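Local coordinates for 5-formyl-3-hydroxy-2-methylpyridine 4-carboxylate 5-dehydrogenase (Mesorhizobium japonicum MAFF 303099, PDB 4OM8), which oxidises 5-formyl-3-hydroxy-2-methylpyridine-4-carboxylate with NAD(+) in the breakdown of vitamin B6, and can also reduce it with NADH to 4-pyridoxic acid, at residues E89-K94 with I120-A125; V150-K155 with Q159-I164. One frame throughout, in Å; residues are numbered along the deposited sequence. Where two conformers were deposited one is given.

Contact 1 (E89-K94 with I120-A125); sequences ENISIK and ITKLQA. With NAD (nicotinamide-adenine-dinucleotide), chain C.
Ile-91 and Leu-123 bring the two backbones closest, their CA atoms 7.2 Å apart, where the first turn of helix 91-102 faces the short helix 120-123 in the Rossmann-type NAD-binding domain. No hydrogen bond spans the two segments; the join is apolar and small. CD2 of Leu-123 is its centre: it lies 4.1 Å from Ile-91 CG1 and 3.9 Å from Lys-94 CD, so one methyl meets both an isoleucine branch and the aliphatic stem of a lysine. Ile-91 points CG1 away from its own backbone N (chi1 -170°), and the extended branch carries CD1 to within 4.0 Å of Lys-122 CB, the two side chains crossing at about a right angle. Leu-123 is backed by Thr-115, Ile-118 and Met-133.

Asn-90 is the N-cap of helix 91-102: its OD1 takes the hydroxyl of Ser-92 and, more weakly, the amides of Ser-92 and Ile-93.

The polar work is done beyond the apolar patch, at the cofactor. Lys-94 runs past Leu-123 and bends only at its last torsion (chi4 -56°), which delivers NZ to the nicotinamide ribose; Glu-85 is its salt-bridge partner, and Pro-88 O also accepts from it. Glu-89 is also held by Gly-117 N on OE1 and Thr-115 OG1 on OE2. Replacing this glutamate with an alanine would probably leave the ribose hydroxyl O3D without its acceptor, cost the Thr-115 hydroxyl one of its partners, and take a negative charge from beside Lys-94. O3D itself is gripped from two directions, donating to Glu-89 OE2 at 2.8 Å and accepting from Lys-94 NZ at 3.0 Å.

Contact 2 (V150-K155 with Q159-I164); sequences VIAGEK and QTVATI
The beta-alpha-beta unit made of strand 147-151, helix 158-170 and strand 174-178 is packed here at its first joint, where the end of the strand and the loop after it meet the opening turns of the helix. Val-150, Ala-152, Val-161 and Ile-164 carry the contact, methyl against methyl. Ala-152 and Val-161 have the nearest CA atoms, 6.4 Å apart, and their side chains also come closest, Ala-152 CB lying 3.6 Å from Val-161 CG2. The other methyl of Val-161, CG1, turns to the strand and meets Val-150 CG1 at 3.9 Å. Val-161 thus straddles the two strand-side residues, one branch for each.

With CG1 of Val-150 opposite its backbone N (chi1 -175°), that methyl goes to Val-161 and also brushes CG2 of Ile-164, one helical turn further on, while Val-150 CG2 meets the same Ile-164 CG2 at 4.0 Å.

Helix 158-170 lies against one face of the mixed Rossmann-type sheet, in which strand 147-151 runs antiparallel to strand 133-137 and parallel to strand 174-178. Val-150 pairs through its backbone with Val-176 and Val-178, and Val-134 of the neighbouring strand touches both Val-150 and Ile-164. Ile-151 points the opposite way from the helix, and its side chain touches His-137, a residue thought to be important for catalysis.

Within the helix, Gln-159 O accepts twice from Thr-163, from its N and from its OG1, the two donors arriving from opposite faces of the carbonyl plane. The hydroxyl bond is 2.9 Å long, with a C=O...OG1 angle of 148°, and it ties Thr-163 OG1 back to the preceding turn.

How the contacts relate
Contacts 1 and 2 follow one another along the chain within the NAD-binding domain, their centres 16 Å apart, and they meet directly. Segment 120-125 reaches the loop that follows strand 147-151: Thr-121 OG1 lies 2.9 Å from Glu-154 N and Gln-124 OE1 lies 2.9 Å from Lys-155 N, both probable hydrogen bonds. Their relation to the active site differs. Contact 1 touches the cofactor, whereas in contact 2 the side chain of Val-150 is about 13 Å from NAD. Both nevertheless lie near His-137, whose side chain is about 9 Å from that of Lys-94 and about 8 Å from that of Val-150.

Contact 1 (E89-K94 with I120-A125)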
loop_
_atom_site.group_PDB
_atom_site.type_symbol
_atom_site.label_atom_id
_atom_site.label_comp_id
_atom_site.label_asym_id
_atom_site.label_seq_id
_atom_site.Cartn_x
_atom_site.Cartn_y
_atom_site.Cartn_z
ATOM N N GLU A 89 -21.526 -2.807 13.554
ATOM C CA GLU A 89 -20.559 -2.179 14.435
ATOM C C GLU A 89 -21.255 -1.302 15.485
ATOM O O GLU A 89 -21.270 -0.072 15.403
ATOM C CB GLU A 89 -19.571 -1.378 13.593
ATOM C CG GLU A 89 -18.361 -0.935 14.354
ATOM C CD GLU A 89 -17.332 -2.038 14.520
ATOM O OE1 GLU A 89 -16.138 -1.698 14.455
ATOM O OE2 GLU A 89 -17.705 -3.224 14.728
ATOM N N ASN A 90 -21.842 -1.964 16.471
ATOM C CA ASN A 90 -22.696 -1.335 17.468
ATOM C C ASN A 90 -22.642 -2.229 18.692
ATOM O O ASN A 90 -23.067 -3.378 18.627
ATOM C CB ASN A 90 -24.127 -1.189 16.917
ATOM C CG ASN A 90 -25.103 -0.560 17.905
ATOM O OD1 ASN A 90 -25.050 -0.793 19.111
ATOM N ND2 ASN A 90 -26.022 0.240 17.376
ATOM N N ILE A 91 -22.098 -1.729 19.797
ATOM C CA ILE A 91 -21.823 -2.612 20.924
ATOM C C ILE A 91 -23.110 -3.145 21.560
ATOM O O ILE A 91 -23.121 -4.254 22.082
ATOM C CB ILE A 91 -20.943 -1.911 21.983
ATOM C CG1 ILE A 91 -20.453 -2.921 23.022
ATOM C CG2 ILE A 91 -21.690 -0.749 22.630
ATOM C CD1 ILE A 91 -19.379 -2.384 23.927
ATOM N N SER A 92 -24.206 -2.388 21.486
ATOM C CA SER A 92 -25.462 -2.882 22.046
ATOM C C SER A 92 -25.976 -4.083 21.242
ATOM O O SER A 92 -26.456 -5.062 21.827
ATOM C CB SER A 92 -26.522 -1.778 22.095
ATOM O OG SER A 92 -26.944 -1.409 20.796
ATOM N N ILE A 93 -25.859 -4.023 19.915
ATOM C CA ILE A 93 -26.281 -5.152 19.081
ATOM C C ILE A 93 -25.364 -6.360 19.307
ATOM O O ILE A 93 -25.840 -7.486 19.422
ATOM C CB ILE A 93 -26.308 -4.785 17.581
ATOM C CG1 ILE A 93 -27.287 -3.628 17.349
ATOM C CG2 ILE A 93 -26.719 -5.982 16.739
ATOM C CD1 ILE A 93 -27.454 -3.249 15.887
ATOM N N LYS A 94 -24.054 -6.132 19.385
ATOM C CA LYS A 94 -23.132 -7.244 19.630
ATOM C C LYS A 94 -23.392 -7.877 20.999
ATOM O O LYS A 94 -23.414 -9.107 21.130
ATOM C CB LYS A 94 -21.679 -6.781 19.511
ATOM C CG LYS A 94 -21.307 -6.262 18.113
ATOM C CD LYS A 94 -19.808 -6.071 17.958
ATOM C CE LYS A 94 -19.470 -5.414 16.631
ATOM N NZ LYS A 94 -20.013 -6.162 15.453
ATOM N N ILE A 120 -11.868 -5.368 22.044
ATOM C CA ILE A 120 -12.228 -6.720 22.462
ATOM C C ILE A 120 -12.452 -6.715 23.970
ATOM O O ILE A 120 -13.296 -7.438 24.491
ATOM C CB ILE A 120 -11.133 -7.738 22.073
ATOM C CG1 ILE A 120 -10.821 -7.645 20.567
ATOM C CG2 ILE A 120 -11.555 -9.152 22.428
ATOM C CD1 ILE A 120 -12.057 -7.666 19.661
ATOM N N THR A 121 -11.709 -5.855 24.664
ATOM C CA THR A 121 -11.843 -5.725 26.113
ATOM C C THR A 121 -13.257 -5.297 26.526
ATOM O O THR A 121 -13.787 -5.761 27.556
ATOM C CB THR A 121 -10.817 -4.725 26.644
ATOM O OG1 THR A 121 -9.510 -5.251 26.403
ATOM C CG2 THR A 121 -11.002 -4.477 28.138
ATOM N N LYS A 122 -13.878 -4.438 25.722
ATOM C CA LYS A 122 -15.260 -4.046 25.981
ATOM C C LYS A 122 -16.238 -5.154 25.620
ATOM O O LYS A 122 -17.168 -5.446 26.372
ATOM C CB LYS A 122 -15.614 -2.777 25.213
ATOM C CG LYS A 122 -15.068 -1.515 25.838
ATOM C CD LYS A 122 -15.608 -0.286 25.133
ATOM C CE LYS A 122 -14.976 0.975 25.707
ATOM N NZ LYS A 122 -15.564 2.203 25.114
ATOM N N LEU A 123 -16.015 -5.788 24.476
ATOM C CA LEU A 123 -16.929 -6.826 24.006
ATOM C C LEU A 123 -17.020 -7.988 24.986
ATOM O O LEU A 123 -18.112 -8.500 25.243
ATOM C CB LEU A 123 -16.493 -7.330 22.632
ATOM C CG LEU A 123 -16.642 -6.294 21.511
ATOM C CD1 LEU A 123 -16.146 -6.873 20.189
ATOM C CD2 LEU A 123 -18.099 -5.851 21.401
ATOM N N GLN A 124 -15.887 -8.392 25.561
ATOM C CA GLN A 124 -15.872 -9.615 26.360
ATOM C C GLN A 124 -16.483 -9.391 27.747
ATOM O O GLN A 124 -16.761 -10.357 28.474
ATOM C CB GLN A 124 -14.453 -10.187 26.466
ATOM C CG GLN A 124 -13.480 -9.317 27.242
ATOM C CD GLN A 124 -12.024 -9.719 27.051
ATOM O OE1 GLN A 124 -11.124 -8.921 27.321
ATOM N NE2 GLN A 124 -11.780 -10.952 26.608
ATOM N N ALA A 125 -16.751 -8.136 28.092
ATOM C CA ALA A 125 -17.470 -7.841 29.331
ATOM C C ALA A 125 -18.932 -8.295 29.243
ATOM O O ALA A 125 -19.659 -8.257 30.235
ATOM C CB ALA A 125 -17.394 -6.351 29.645
HETATM P PA NAD C . -23.159 -5.443 7.212
HETATM O O1A NAD C . -23.963 -4.250 7.698
HETATM O O2A NAD C . -22.884 -5.632 5.728
HETATM O O5B NAD C . -23.886 -6.772 7.755
HETATM C C5B NAD C . -24.382 -6.877 9.090
HETATM C C4B NAD C . -25.383 -8.022 9.120
HETATM O O4B NAD C . -25.733 -8.314 10.474
HETATM C C3B NAD C . -26.670 -7.651 8.384
HETATM O O3B NAD C . -26.954 -8.618 7.364
HETATM C C2B NAD C . -27.727 -7.647 9.481
HETATM O O2B NAD C . -29.035 -8.055 9.052
HETATM C C1B NAD C . -27.134 -8.623 10.477
HETATM N N9A NAD C . -27.637 -8.524 11.859
HETATM C C8A NAD C . -28.009 -7.422 12.530
HETATM N N7A NAD C . -28.389 -7.737 13.794
HETATM C C5A NAD C . -28.253 -9.066 13.941
HETATM C C6A NAD C . -28.478 -10.052 15.012
HETATM N N6A NAD C . -28.936 -9.677 16.231
HETATM N N1A NAD C . -28.212 -11.348 14.736
HETATM C C2A NAD C . -27.760 -11.743 13.533
HETATM N N3A NAD C . -27.535 -10.900 12.513
HETATM C C4A NAD C . -27.764 -9.577 12.659
HETATM O O3 NAD C . -21.807 -5.468 8.091
HETATM P PN NAD C . -20.363 -6.004 7.622
HETATM O O1N NAD C . -19.706 -4.968 6.730
HETATM O O2N NAD C . -20.425 -7.436 7.143
HETATM O O5D NAD C . -19.568 -5.988 9.014
HETATM C C5D NAD C . -19.930 -6.850 10.101
HETATM C C4D NAD C . -18.874 -6.689 11.188
HETATM O O4D NAD C . -17.604 -6.947 10.596
HETATM C C3D NAD C . -18.802 -5.271 11.732
HETATM O O3D NAD C . -18.361 -5.363 13.089
HETATM C C2D NAD C . -17.704 -4.617 10.916
HETATM O O2D NAD C . -17.033 -3.582 11.642
HETATM C C1D NAD C . -16.765 -5.788 10.678
HETATM N N1N NAD C . -15.939 -5.688 9.464
HETATM C C2N NAD C . -16.368 -5.074 8.342
HETATM C C3N NAD C . -15.545 -5.031 7.214
HETATM C C7N NAD C . -15.945 -4.330 5.941
HETATM O O7N NAD C . -17.116 -4.198 5.618
HETATM N N7N NAD C . -14.961 -3.839 5.190
HETATM C C4N NAD C . -14.291 -5.629 7.253
HETATM C C5N NAD C . -13.885 -6.264 8.418
HETATM C C6N NAD C . -14.741 -6.285 9.510
#

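Contact 2 (V150-K155 with Q159-I164)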
loop_
_atom_site.group_PDB
_atom_site.type_symbol
_atom_site.label_atom_id
_atom_site.label_comp_id
_atom_site.label_asym_id
_atom_site.label_seq_id
_atom_site.Cartn_x
_atom_site.Cartn_y
_atom_site.Cartn_z
ATOM N N VAL A 150 -5.645 -11.504 14.792
ATOM C CA VAL A 150 -6.137 -12.174 15.996
ATOM C C VAL A 150 -5.797 -11.293 17.194
ATOM O O VAL A 150 -4.616 -11.001 17.423
ATOM C CB VAL A 150 -5.509 -13.566 16.154
ATOM C CG1 VAL A 150 -6.139 -14.282 17.338
ATOM C CG2 VAL A 150 -5.711 -14.392 14.877
ATOM N N ILE A 151 -6.812 -10.838 17.926
ATOM C CA ILE A 151 -6.599 -9.838 18.974
ATOM C C ILE A 151 -7.166 -10.212 20.333
ATOM O O ILE A 151 -8.378 -10.255 20.523
ATOM C CB ILE A 151 -7.211 -8.476 18.590
ATOM C CG1 ILE A 151 -6.889 -8.120 17.132
ATOM C CG2 ILE A 151 -6.728 -7.386 19.549
ATOM C CD1 ILE A 151 -8.047 -8.352 16.149
ATOM N N ALA A 152 -6.284 -10.407 21.303
ATOM C CA ALA A 152 -6.742 -10.608 22.666
ATOM C C ALA A 152 -7.267 -9.327 23.296
ATOM O O ALA A 152 -6.668 -8.255 23.164
ATOM C CB ALA A 152 -5.620 -11.160 23.509
ATOM N N GLY A 153 -8.386 -9.435 24.008
ATOM C CA GLY A 153 -8.772 -8.393 24.944
ATOM C C GLY A 153 -8.034 -8.616 26.258
ATOM O O GLY A 153 -7.297 -9.592 26.401
ATOM N N GLU A 154 -8.235 -7.717 27.217
ATOM C CA GLU A 154 -7.523 -7.799 28.484
ATOM C C GLU A 154 -7.727 -9.138 29.198
ATOM O O GLU A 154 -6.817 -9.619 29.880
ATOM C CB GLU A 154 -7.952 -6.645 29.389
ATOM C CG GLU A 154 -7.177 -6.554 30.687
ATOM C CD GLU A 154 -5.748 -6.090 30.490
ATOM O OE1 GLU A 154 -5.422 -5.572 29.398
ATOM O OE2 GLU A 154 -4.946 -6.234 31.437
ATOM N N LYS A 155 -8.895 -9.743 29.015
ATOM C CA LYS A 155 -9.230 -10.984 29.708
ATOM C C LYS A 155 -9.080 -12.224 28.829
ATOM O O LYS A 155 -9.310 -13.338 29.285
ATOM C CB LYS A 155 -10.669 -10.917 30.244
ATOM C CG LYS A 155 -10.914 -9.866 31.323
ATOM C CD LYS A 155 -12.361 -9.957 31.824
ATOM C CE LYS A 155 -12.656 -8.929 32.911
ATOM N NZ LYS A 155 -11.720 -9.047 34.064
ATOM N N GLN A 159 -4.224 -19.021 25.328
ATOM C CA GLN A 159 -4.623 -20.238 24.620
ATOM C C GLN A 159 -5.685 -19.972 23.547
ATOM O O GLN A 159 -5.701 -20.612 22.504
ATOM C CB GLN A 159 -5.151 -21.276 25.614
ATOM C CG GLN A 159 -4.085 -21.875 26.537
ATOM C CD GLN A 159 -3.613 -20.913 27.621
ATOM O OE1 GLN A 159 -4.286 -19.926 27.938
ATOM N NE2 GLN A 159 -2.445 -21.197 28.193
ATOM N N THR A 160 -6.564 -19.012 23.805
ATOM C CA THR A 160 -7.613 -18.670 22.850
ATOM C C THR A 160 -6.999 -18.070 21.598
ATOM O O THR A 160 -7.345 -18.436 20.463
ATOM C CB THR A 160 -8.614 -17.697 23.478
ATOM O OG1 THR A 160 -9.214 -18.339 24.614
ATOM C CG2 THR A 160 -9.697 -17.271 22.469
ATOM N N VAL A 161 -6.059 -17.157 21.816
ATOM C CA VAL A 161 -5.339 -16.541 20.711
ATOM C C VAL A 161 -4.579 -17.598 19.919
ATOM O O VAL A 161 -4.647 -17.631 18.684
ATOM C CB VAL A 161 -4.369 -15.450 21.219
ATOM C CG1 VAL A 161 -3.476 -14.950 20.107
ATOM C CG2 VAL A 161 -5.146 -14.286 21.844
ATOM N N ALA A 162 -3.881 -18.488 20.618
ATOM C CA ALA A 162 -3.115 -19.510 19.915
ATOM C C ALA A 162 -4.023 -20.443 19.108
ATOM O O ALA A 162 -3.697 -20.798 17.988
ATOM C CB ALA A 162 -2.279 -20.304 20.889
ATOM N N THR A 163 -5.171 -20.806 19.668
ATOM C CA THR A 163 -6.081 -21.726 18.983
ATOM C C THR A 163 -6.634 -21.124 17.688
ATOM O O THR A 163 -6.717 -21.804 16.671
ATOM C CB THR A 163 -7.248 -22.136 19.897
ATOM O OG1 THR A 163 -6.735 -22.850 21.032
ATOM C CG2 THR A 163 -8.235 -23.040 19.144
ATOM N N ILE A 164 -7.009 -19.846 17.725
ATOM C CA ILE A 164 -7.511 -19.191 16.516
ATOM C C ILE A 164 -6.377 -18.942 15.508
ATOM O O ILE A 164 -6.562 -19.135 14.306
ATOM C CB ILE A 164 -8.241 -17.882 16.881
ATOM C CG1 ILE A 164 -9.498 -18.209 17.694
ATOM C CG2 ILE A 164 -8.579 -17.059 15.638
ATOM C CD1 ILE A 164 -10.482 -19.137 16.984
#